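Long-range contacts in conserved hypothetical protein (Staphylococcus aureus subsp. aureus, PDB 2AP3), which is of unknown function but is probably a lipoprotein that binds the bacterial cell wall: residues 19-23 / 115-119; 92-96 / 122-126; 111-115 / 192-196. All blocks are in the same frame, centred on the assembly; numbering follows the deposited sequence.

Contact 1: 19-23 / 115-119; sequences KAYLK and VKQLD
Within the long helical bundle, Tyr-21 of helix 10-30 spans the interior to reach Val-115, Leu-118 and Asp-119 of helix 109-150. The two segments run the same way, 5° apart in direction, and their local axes come no nearer than 12.4 Å, a separation consistent with diagonal rather than adjacent partners in an up-and-down bundle. The tyrosine ring fills this gap. With CG anti to the backbone N (chi1 170°), the ring is directed toward helix 109-150. Val-115 CG1 sits over the centre of one ring face, 4.3 Å from the centroid of the Tyr-21 ring, as a CH-pi contact. Leu-118 comes in at the ring edge instead: its CD2 lies in the ring plane, 3.3 Å from Tyr-21 CE2, and also touches Leu-22 CD2 at 3.9 Å. Leu-118 also packs on Glu-191 and Lys-192 of helix 157-195. Tyr-21 OH donates a hydrogen bond to Asp-119 OD1, at 2.5 Å. This oxygen lies in the ring plane, yet the hydroxyl approaches it from above the carboxylate plane, 52° out of it. The hydrogen bond therefore satisfies the phenol of a buried tyrosine and holds its hydroxyl at the carboxylate, which would probably polarise the O-H bond.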
loop_
_atom_site.group_PDB
_atom_site.type_symbol
_atom_site.label_atom_id
_atom_site.label_comp_id
_atom_site.label_asym_id
_atom_site.label_seq_id
_atom_site.Cartn_x
_atom_site.Cartn_y
_atom_site.Cartn_z
ATOM N N LYS A 19 -21.397 5.533 -15.853
ATOM C CA LYS A 19 -20.265 5.249 -16.755
ATOM C C LYS A 19 -19.114 6.236 -16.593
ATOM O O LYS A 19 -17.949 5.826 -16.529
ATOM C CB LYS A 19 -20.712 5.242 -18.222
ATOM C CG LYS A 19 -21.544 4.041 -18.651
ATOM C CD LYS A 19 -21.675 3.961 -20.187
ATOM C CE LYS A 19 -22.618 5.011 -20.781
ATOM N NZ LYS A 19 -24.069 4.682 -20.599
ATOM N N ALA A 20 -19.442 7.527 -16.537
ATOM C CA ALA A 20 -18.464 8.602 -16.360
ATOM C C ALA A 20 -17.795 8.547 -14.989
ATOM O O ALA A 20 -16.598 8.849 -14.859
ATOM C CB ALA A 20 -19.127 9.951 -16.561
ATOM N N TYR A 21 -18.578 8.181 -13.973
ATOM C CA TYR A 21 -18.068 7.998 -12.615
ATOM C C TYR A 21 -17.083 6.839 -12.558
ATOM O O TYR A 21 -15.954 7.006 -12.087
ATOM C CB TYR A 21 -19.197 7.758 -11.597
ATOM C CG TYR A 21 -18.677 7.332 -10.222
ATOM C CD1 TYR A 21 -18.247 8.276 -9.294
ATOM C CD2 TYR A 21 -18.601 5.983 -9.869
ATOM C CE1 TYR A 21 -17.759 7.895 -8.045
ATOM C CE2 TYR A 21 -18.114 5.587 -8.625
ATOM C CZ TYR A 21 -17.697 6.549 -7.716
ATOM O OH TYR A 21 -17.210 6.153 -6.481
ATOM N N LEU A 22 -17.516 5.673 -13.039
ATOM C CA LEU A 22 -16.682 4.477 -12.991
ATOM C C LEU A 22 -15.403 4.656 -13.814
ATOM O O LEU A 22 -14.379 4.041 -13.503
ATOM C CB LEU A 22 -17.469 3.222 -13.386
ATOM C CG LEU A 22 -18.548 2.764 -12.386
ATOM C CD1 LEU A 22 -19.442 1.678 -12.984
ATOM C CD2 LEU A 22 -17.930 2.268 -11.089
ATOM N N LYS A 23 -15.459 5.540 -14.820
ATOM C CA LYS A 23 -14.295 5.899 -15.647
ATOM C C LYS A 23 -13.266 6.762 -14.913
ATOM O O LYS A 23 -12.053 6.600 -15.113
ATOM C CB LYS A 23 -14.750 6.642 -16.909
ATOM C CG LYS A 23 -13.729 6.658 -18.055
ATOM C CD LYS A 23 -14.216 5.819 -19.231
ATOM C CE LYS A 23 -13.167 5.741 -20.343
ATOM N NZ LYS A 23 -13.791 5.670 -21.703
ATOM N N VAL A 115 -23.736 4.328 -5.162
ATOM C CA VAL A 115 -22.574 5.152 -5.531
ATOM C C VAL A 115 -21.902 5.758 -4.302
ATOM O O VAL A 115 -20.671 5.703 -4.177
ATOM C CB VAL A 115 -22.955 6.234 -6.577
ATOM C CG1 VAL A 115 -21.836 7.284 -6.749
ATOM C CG2 VAL A 115 -23.282 5.573 -7.905
ATOM N N LYS A 116 -22.706 6.314 -3.398
ATOM C CA LYS A 116 -22.201 6.872 -2.156
ATOM C C LYS A 116 -21.466 5.794 -1.359
ATOM O O LYS A 116 -20.455 6.075 -0.721
ATOM C CB LYS A 116 -23.328 7.505 -1.334
ATOM C CG LYS A 116 -23.873 8.781 -1.967
ATOM C CD LYS A 116 -24.827 9.541 -1.058
ATOM C CE LYS A 116 -25.239 10.861 -1.709
ATOM N NZ LYS A 116 -26.334 11.574 -0.977
ATOM N N GLN A 117 -21.958 4.557 -1.444
ATOM C CA GLN A 117 -21.347 3.427 -0.745
ATOM C C GLN A 117 -19.993 3.058 -1.360
ATOM O O GLN A 117 -19.039 2.784 -0.631
ATOM C CB GLN A 117 -22.308 2.221 -0.700
ATOM C CG GLN A 117 -21.711 0.907 -0.182
ATOM C CD GLN A 117 -21.238 0.974 1.258
ATOM O OE1 GLN A 117 -21.610 1.878 2.014
ATOM N NE2 GLN A 117 -20.423 -0.007 1.656
ATOM N N LEU A 118 -19.908 3.056 -2.689
ATOM C CA LEU A 118 -18.620 2.850 -3.355
ATOM C C LEU A 118 -17.617 3.932 -2.948
ATOM O O LEU A 118 -16.452 3.617 -2.653
ATOM C CB LEU A 118 -18.780 2.793 -4.877
ATOM C CG LEU A 118 -17.502 2.685 -5.727
ATOM C CD1 LEU A 118 -16.617 1.469 -5.345
ATOM C CD2 LEU A 118 -17.892 2.630 -7.182
ATOM N N ASP A 119 -18.068 5.189 -2.921
ATOM C CA ASP A 119 -17.239 6.319 -2.460
ATOM C C ASP A 119 -16.754 6.158 -1.034
ATOM O O ASP A 119 -15.634 6.534 -0.697
ATOM C CB ASP A 119 -18.002 7.642 -2.543
ATOM C CG ASP A 119 -17.885 8.303 -3.882
ATOM O OD1 ASP A 119 -17.000 7.921 -4.684
ATOM O OD2 ASP A 119 -18.707 9.224 -4.137
#

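Contact 2: 92-96 / 122-126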
loop_
_atom_site.group_PDB
_atom_site.type_symbol
_atom_site.label_atom_id
_atom_site.label_comp_id
_atom_site.label_asym_id
_atom_site.label_seq_id
_atom_site.Cartn_x
_atom_site.Cartn_y
_atom_site.Cartn_z
ATOM N N SER A 92 -3.485 9.718 -5.857
ATOM C CA SER A 92 -4.734 9.026 -6.127
ATOM C C SER A 92 -5.887 9.618 -5.300
ATOM O O SER A 92 -6.977 9.897 -5.838
ATOM C CB SER A 92 -4.536 7.528 -5.841
ATOM O OG SER A 92 -5.739 6.799 -5.963
ATOM N N GLU A 93 -5.650 9.829 -4.007
ATOM C CA GLU A 93 -6.679 10.382 -3.130
ATOM C C GLU A 93 -7.046 11.807 -3.541
ATOM O O GLU A 93 -8.223 12.176 -3.508
ATOM C CB GLU A 93 -6.267 10.341 -1.656
ATOM C CG GLU A 93 -7.449 10.583 -0.714
ATOM C CD GLU A 93 -7.041 10.933 0.699
ATOM O OE1 GLU A 93 -7.687 11.814 1.305
ATOM O OE2 GLU A 93 -6.081 10.334 1.214
ATOM N N GLN A 94 -6.044 12.594 -3.930
ATOM C CA GLN A 94 -6.282 13.968 -4.409
ATOM C C GLN A 94 -7.175 13.990 -5.644
ATOM O O GLN A 94 -8.041 14.862 -5.768
ATOM C CB GLN A 94 -4.960 14.696 -4.687
ATOM C CG GLN A 94 -4.276 15.223 -3.428
ATOM C CD GLN A 94 -3.009 16.022 -3.711
ATOM O OE1 GLN A 94 -1.939 15.715 -3.183
ATOM N NE2 GLN A 94 -3.129 17.061 -4.542
ATOM N N ASP A 95 -6.957 13.036 -6.549
ATOM C CA ASP A 95 -7.753 12.917 -7.766
ATOM C C ASP A 95 -9.136 12.343 -7.473
ATOM O O ASP A 95 -10.107 12.657 -8.173
ATOM C CB ASP A 95 -7.043 12.037 -8.796
ATOM C CG ASP A 95 -5.814 12.702 -9.401
ATOM O OD1 ASP A 95 -5.601 13.913 -9.184
ATOM O OD2 ASP A 95 -5.057 12.005 -10.105
ATOM N N PHE A 96 -9.211 11.499 -6.445
ATOM C CA PHE A 96 -10.455 10.843 -6.045
ATOM C C PHE A 96 -11.527 11.844 -5.646
ATOM O O PHE A 96 -12.649 11.784 -6.155
ATOM C CB PHE A 96 -10.213 9.852 -4.894
ATOM C CG PHE A 96 -11.450 9.545 -4.082
ATOM C CD1 PHE A 96 -11.608 10.080 -2.803
ATOM C CD2 PHE A 96 -12.460 8.735 -4.599
ATOM C CE1 PHE A 96 -12.751 9.809 -2.052
ATOM C CE2 PHE A 96 -13.607 8.459 -3.854
ATOM C CZ PHE A 96 -13.752 8.997 -2.582
ATOM N N LEU A 122 -14.039 3.520 -1.027
ATOM C CA LEU A 122 -12.812 4.121 -1.549
ATOM C C LEU A 122 -12.162 5.024 -0.497
ATOM O O LEU A 122 -10.936 4.992 -0.322
ATOM C CB LEU A 122 -13.074 4.865 -2.868
ATOM C CG LEU A 122 -13.286 3.958 -4.084
ATOM C CD1 LEU A 122 -14.051 4.685 -5.197
ATOM C CD2 LEU A 122 -11.969 3.426 -4.638
ATOM N N LYS A 123 -12.971 5.798 0.231
ATOM C CA LYS A 123 -12.480 6.549 1.396
ATOM C C LYS A 123 -11.807 5.628 2.427
ATOM O O LYS A 123 -10.734 5.939 2.934
ATOM C CB LYS A 123 -13.614 7.363 2.057
ATOM C CG LYS A 123 -13.957 8.615 1.279
ATOM C CD LYS A 123 -15.397 9.072 1.477
ATOM C CE LYS A 123 -15.726 10.168 0.478
ATOM N NZ LYS A 123 -17.143 10.635 0.521
ATOM N N GLU A 124 -12.418 4.478 2.702
ATOM C CA GLU A 124 -11.846 3.527 3.656
ATOM C C GLU A 124 -10.513 2.969 3.118
ATOM O O GLU A 124 -9.577 2.707 3.902
ATOM C CB GLU A 124 -12.830 2.392 3.964
ATOM C CG GLU A 124 -12.437 1.555 5.177
ATOM C CD GLU A 124 -11.883 2.405 6.323
ATOM O OE1 GLU A 124 -12.643 3.205 6.909
ATOM O OE2 GLU A 124 -10.680 2.287 6.630
ATOM N N LYS A 125 -10.427 2.803 1.792
ATOM C CA LYS A 125 -9.193 2.321 1.147
ATOM C C LYS A 125 -8.033 3.251 1.484
ATOM O O LYS A 125 -6.969 2.805 1.929
ATOM C CB LYS A 125 -9.348 2.231 -0.383
ATOM C CG LYS A 125 -8.025 1.914 -1.134
ATOM C CD LYS A 125 -8.143 2.110 -2.661
ATOM C CE LYS A 125 -6.770 2.106 -3.365
ATOM N NZ LYS A 125 -6.875 2.183 -4.864
ATOM N N TYR A 126 -8.232 4.544 1.256
ATOM C CA TYR A 126 -7.177 5.517 1.508
ATOM C C TYR A 126 -6.779 5.585 2.971
ATOM O O TYR A 126 -5.599 5.727 3.289
ATOM C CB TYR A 126 -7.556 6.884 0.946
ATOM C CG TYR A 126 -7.760 6.845 -0.552
ATOM C CD1 TYR A 126 -6.769 6.348 -1.402
ATOM C CD2 TYR A 126 -8.940 7.331 -1.126
ATOM C CE1 TYR A 126 -6.958 6.314 -2.784
ATOM C CE2 TYR A 126 -9.128 7.312 -2.507
ATOM C CZ TYR A 126 -8.138 6.798 -3.323
ATOM O OH TYR A 126 -8.320 6.774 -4.686
#
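Phe-96 and Tyr-126 meet obliquely between helices 61-96 and 109-150, whose segments here run roughly antiparallel. Their ring planes are turned 55° against each other and their centroids lie 5.4 Å apart, so the pair is neither a parallel stack nor a T-shape. Phe-96 CG approaches Tyr-126 CE2 to 3.6 Å, close to the plane of the tyrosine ring. One face of that ring is covered by Glu-93, whose CB lies above its centre at 3.9 Å from the centroid of Tyr-126 in a CH-pi contact. From there the glutamate chain runs extended, passing the tyrosine in the opposite direction, and its carboxylate plane is tilted only 24° from the ring. At the phenol end Ser-92 OG stands near the ring plane, 2.9 Å from Tyr-126 OH; the serine oxygen is hydrogen-bonded to Glu-32, which forms a salt bridge with Lys-125. Phe-96 takes CG anti to its main-chain nitrogen (chi1 158°), a torsion that turns the ring toward helix 109-150, where it meets Leu-122 and Lys-123. Leu-122 CB packs 3.8 Å from Phe-96 CE2, while the Lys-123 chain crosses the phenylalanine at about a right angle and brings its CE to the ring edge, 3.8 Å from Phe-96 CZ. Glu-93 and Lys-123 each contribute methylene carbon to the aromatic pair, Glu-93 over a face and Lys-123 at an edge. The chemistry is consequently mainly apolar, with the hydroxyls of Ser-92 and Tyr-126 close together and Glu-32 beside Ser-92 OG.

Contact 3: 111-115 / 192-196; sequences KRKEV and KQDVD
Lys-111, on helix 109-150 of the helical bundle, bonds to Val-195 O in the last turn of helix 157-195, while Glu-114 packs against Val-195 and reaches Asp-194 through a water. Lys-111 NZ donates to Val-195 O at a modelled 2.5 Å, so short that the exact length is doubtful. The lysine reaches it by folding: bends at chi2 (-68°) and chi3 (-59°) bring the ammonium round to the carbonyl. A salt bridge within the same helix turn holds it there, Lys-111 NZ lying 2.7 Å from Glu-114 OE1 and nearly along that oxygen's C-O axis. Val-195 CG2 rests 3.3 Å from Glu-114 O and touches Glu-114 CB. Its other methyl, CG1, meets Val-115 CG2 at 4.0 Å, the two valines crossing at about a right angle. Further out, Ile-18 of helix 10-30 packs on both Lys-111 and Val-195, and Asn-108 OD1 accepts a hydrogen bond from the backbone N of Lys-111. The carboxylates of Glu-114 and Asp-194 would be expected to repel each other, but the water links them: it donates to Glu-114 OE2 at 3.0 Å and to Asp-194 OD2 at 2.7 Å.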
loop_
_atom_site.group_PDB
_atom_site.type_symbol
_atom_site.label_atom_id
_atom_site.label_comp_id
_atom_site.label_asym_id
_atom_site.label_seq_id
_atom_site.Cartn_x
_atom_site.Cartn_y
_atom_site.Cartn_z
ATOM N N LYS A 111 -29.873 3.726 -6.893
ATOM C CA LYS A 111 -28.569 3.666 -7.541
ATOM C C LYS A 111 -27.629 4.710 -6.965
ATOM O O LYS A 111 -26.431 4.447 -6.827
ATOM C CB LYS A 111 -28.717 3.825 -9.058
ATOM C CG LYS A 111 -29.425 2.661 -9.744
ATOM C CD LYS A 111 -28.612 1.367 -9.718
ATOM C CE LYS A 111 -27.269 1.521 -10.396
ATOM N NZ LYS A 111 -26.404 0.331 -10.109
ATOM N N ARG A 112 -28.156 5.871 -6.592
ATOM C CA ARG A 112 -27.341 6.933 -6.001
ATOM C C ARG A 112 -26.723 6.509 -4.650
ATOM O O ARG A 112 -25.575 6.865 -4.335
ATOM C CB ARG A 112 -28.123 8.229 -5.855
ATOM C CG ARG A 112 -27.221 9.430 -5.512
ATOM C CD ARG A 112 -27.949 10.749 -5.595
ATOM N NE ARG A 112 -29.034 10.805 -4.624
ATOM C CZ ARG A 112 -30.322 10.656 -4.916
ATOM N NH1 ARG A 112 -30.724 10.452 -6.169
ATOM N NH2 ARG A 112 -31.212 10.722 -3.939
ATOM N N LYS A 113 -27.474 5.745 -3.868
ATOM C CA LYS A 113 -26.944 5.233 -2.592
ATOM C C LYS A 113 -25.842 4.204 -2.820
ATOM O O LYS A 113 -24.874 4.149 -2.060
ATOM C CB LYS A 113 -28.058 4.679 -1.697
ATOM C CG LYS A 113 -28.927 5.767 -1.122
ATOM C CD LYS A 113 -29.458 5.377 0.230
ATOM C CE LYS A 113 -30.581 6.311 0.675
ATOM N NZ LYS A 113 -30.139 7.714 0.923
ATOM N N GLU A 114 -25.968 3.399 -3.870
ATOM C CA GLU A 114 -24.918 2.437 -4.184
ATOM C C GLU A 114 -23.613 3.184 -4.491
ATOM O O GLU A 114 -22.522 2.747 -4.107
ATOM C CB GLU A 114 -25.320 1.555 -5.361
ATOM C CG GLU A 114 -26.516 0.671 -5.074
ATOM C CD GLU A 114 -26.863 -0.238 -6.227
ATOM O OE1 GLU A 114 -26.745 0.187 -7.400
ATOM O OE2 GLU A 114 -27.270 -1.384 -5.955
ATOM N N VAL A 115 -23.736 4.328 -5.162
ATOM C CA VAL A 115 -22.574 5.152 -5.531
ATOM C C VAL A 115 -21.902 5.758 -4.302
ATOM O O VAL A 115 -20.671 5.703 -4.177
ATOM C CB VAL A 115 -22.955 6.234 -6.577
ATOM C CG1 VAL A 115 -21.836 7.284 -6.749
ATOM C CG2 VAL A 115 -23.282 5.573 -7.905
ATOM N N LYS A 192 -18.322 -1.949 -6.848
ATOM C CA LYS A 192 -18.319 -1.643 -8.282
ATOM C C LYS A 192 -19.288 -2.529 -9.049
ATOM O O LYS A 192 -19.988 -2.044 -9.946
ATOM C CB LYS A 192 -16.915 -1.780 -8.868
ATOM C CG LYS A 192 -16.021 -0.589 -8.584
ATOM C CD LYS A 192 -14.618 -0.852 -9.101
ATOM C CE LYS A 192 -13.692 0.304 -8.796
ATOM N NZ LYS A 192 -12.301 0.053 -9.289
ATOM N N GLN A 193 -19.318 -3.819 -8.704
ATOM C CA GLN A 193 -20.226 -4.788 -9.329
ATOM C C GLN A 193 -21.690 -4.392 -9.117
ATOM O O GLN A 193 -22.487 -4.415 -10.061
ATOM C CB GLN A 193 -19.982 -6.193 -8.776
ATOM C CG GLN A 193 -18.885 -6.993 -9.487
ATOM C CD GLN A 193 -18.848 -8.447 -9.026
ATOM O OE1 GLN A 193 -18.584 -8.731 -7.859
ATOM N NE2 GLN A 193 -19.116 -9.372 -9.946
ATOM N N ASP A 194 -22.029 -4.007 -7.883
ATOM C CA ASP A 194 -23.385 -3.531 -7.558
ATOM C C ASP A 194 -23.742 -2.241 -8.283
ATOM O O ASP A 194 -24.825 -2.132 -8.864
ATOM C CB ASP A 194 -23.544 -3.322 -6.048
ATOM C CG ASP A 194 -23.826 -4.612 -5.301
ATOM O OD1 ASP A 194 -23.615 -5.709 -5.864
ATOM O OD2 ASP A 194 -24.266 -4.521 -4.133
ATOM N N VAL A 195 -22.831 -1.269 -8.240
ATOM C CA VAL A 195 -23.040 0.037 -8.864
ATOM C C VAL A 195 -23.252 -0.124 -10.372
ATOM O O VAL A 195 -24.113 0.531 -10.970
ATOM C CB VAL A 195 -21.861 1.002 -8.565
ATOM C CG1 VAL A 195 -21.892 2.205 -9.481
ATOM C CG2 VAL A 195 -21.897 1.455 -7.111
ATOM N N ASP A 196 -22.479 -1.021 -10.972
ATOM C CA ASP A 196 -22.585 -1.264 -12.399
ATOM C C ASP A 196 -23.688 -2.286 -12.691
ATOM O O ASP A 196 -23.837 -2.770 -13.822
ATOM C CB ASP A 196 -21.233 -1.725 -12.948
ATOM C CG ASP A 196 -21.209 -1.764 -14.458
ATOM O OD1 ASP A 196 -21.167 -2.883 -15.018
ATOM O OD2 ASP A 196 -21.282 -0.681 -15.082
HETATM O O HOH W 1 -26.046 -2.555 -3.515
#

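How the contacts relate
All three contacts use helix 109-150, which meets helix 157-195 in contact 3, helix 10-30 in contact 1 and helix 61-96 in contact 2. Their order along that helix is 111-115, 115-119, 122-126. Contacts 1 and 3 share Val-115, have centres about 7 Å apart and touch directly, Leu-22 packing on Asp-196 and Leu-118 on Val-195. Contacts 1 and 2, with centres about 12 Å apart, join where Phe-96 packs on Asp-119 and Leu-122 on Tyr-21. Contacts 2 and 3 do not touch; their centres are about 17 Å apart. Packing thus continues through contact 1, tying four helices together toward one end of the elongated chain.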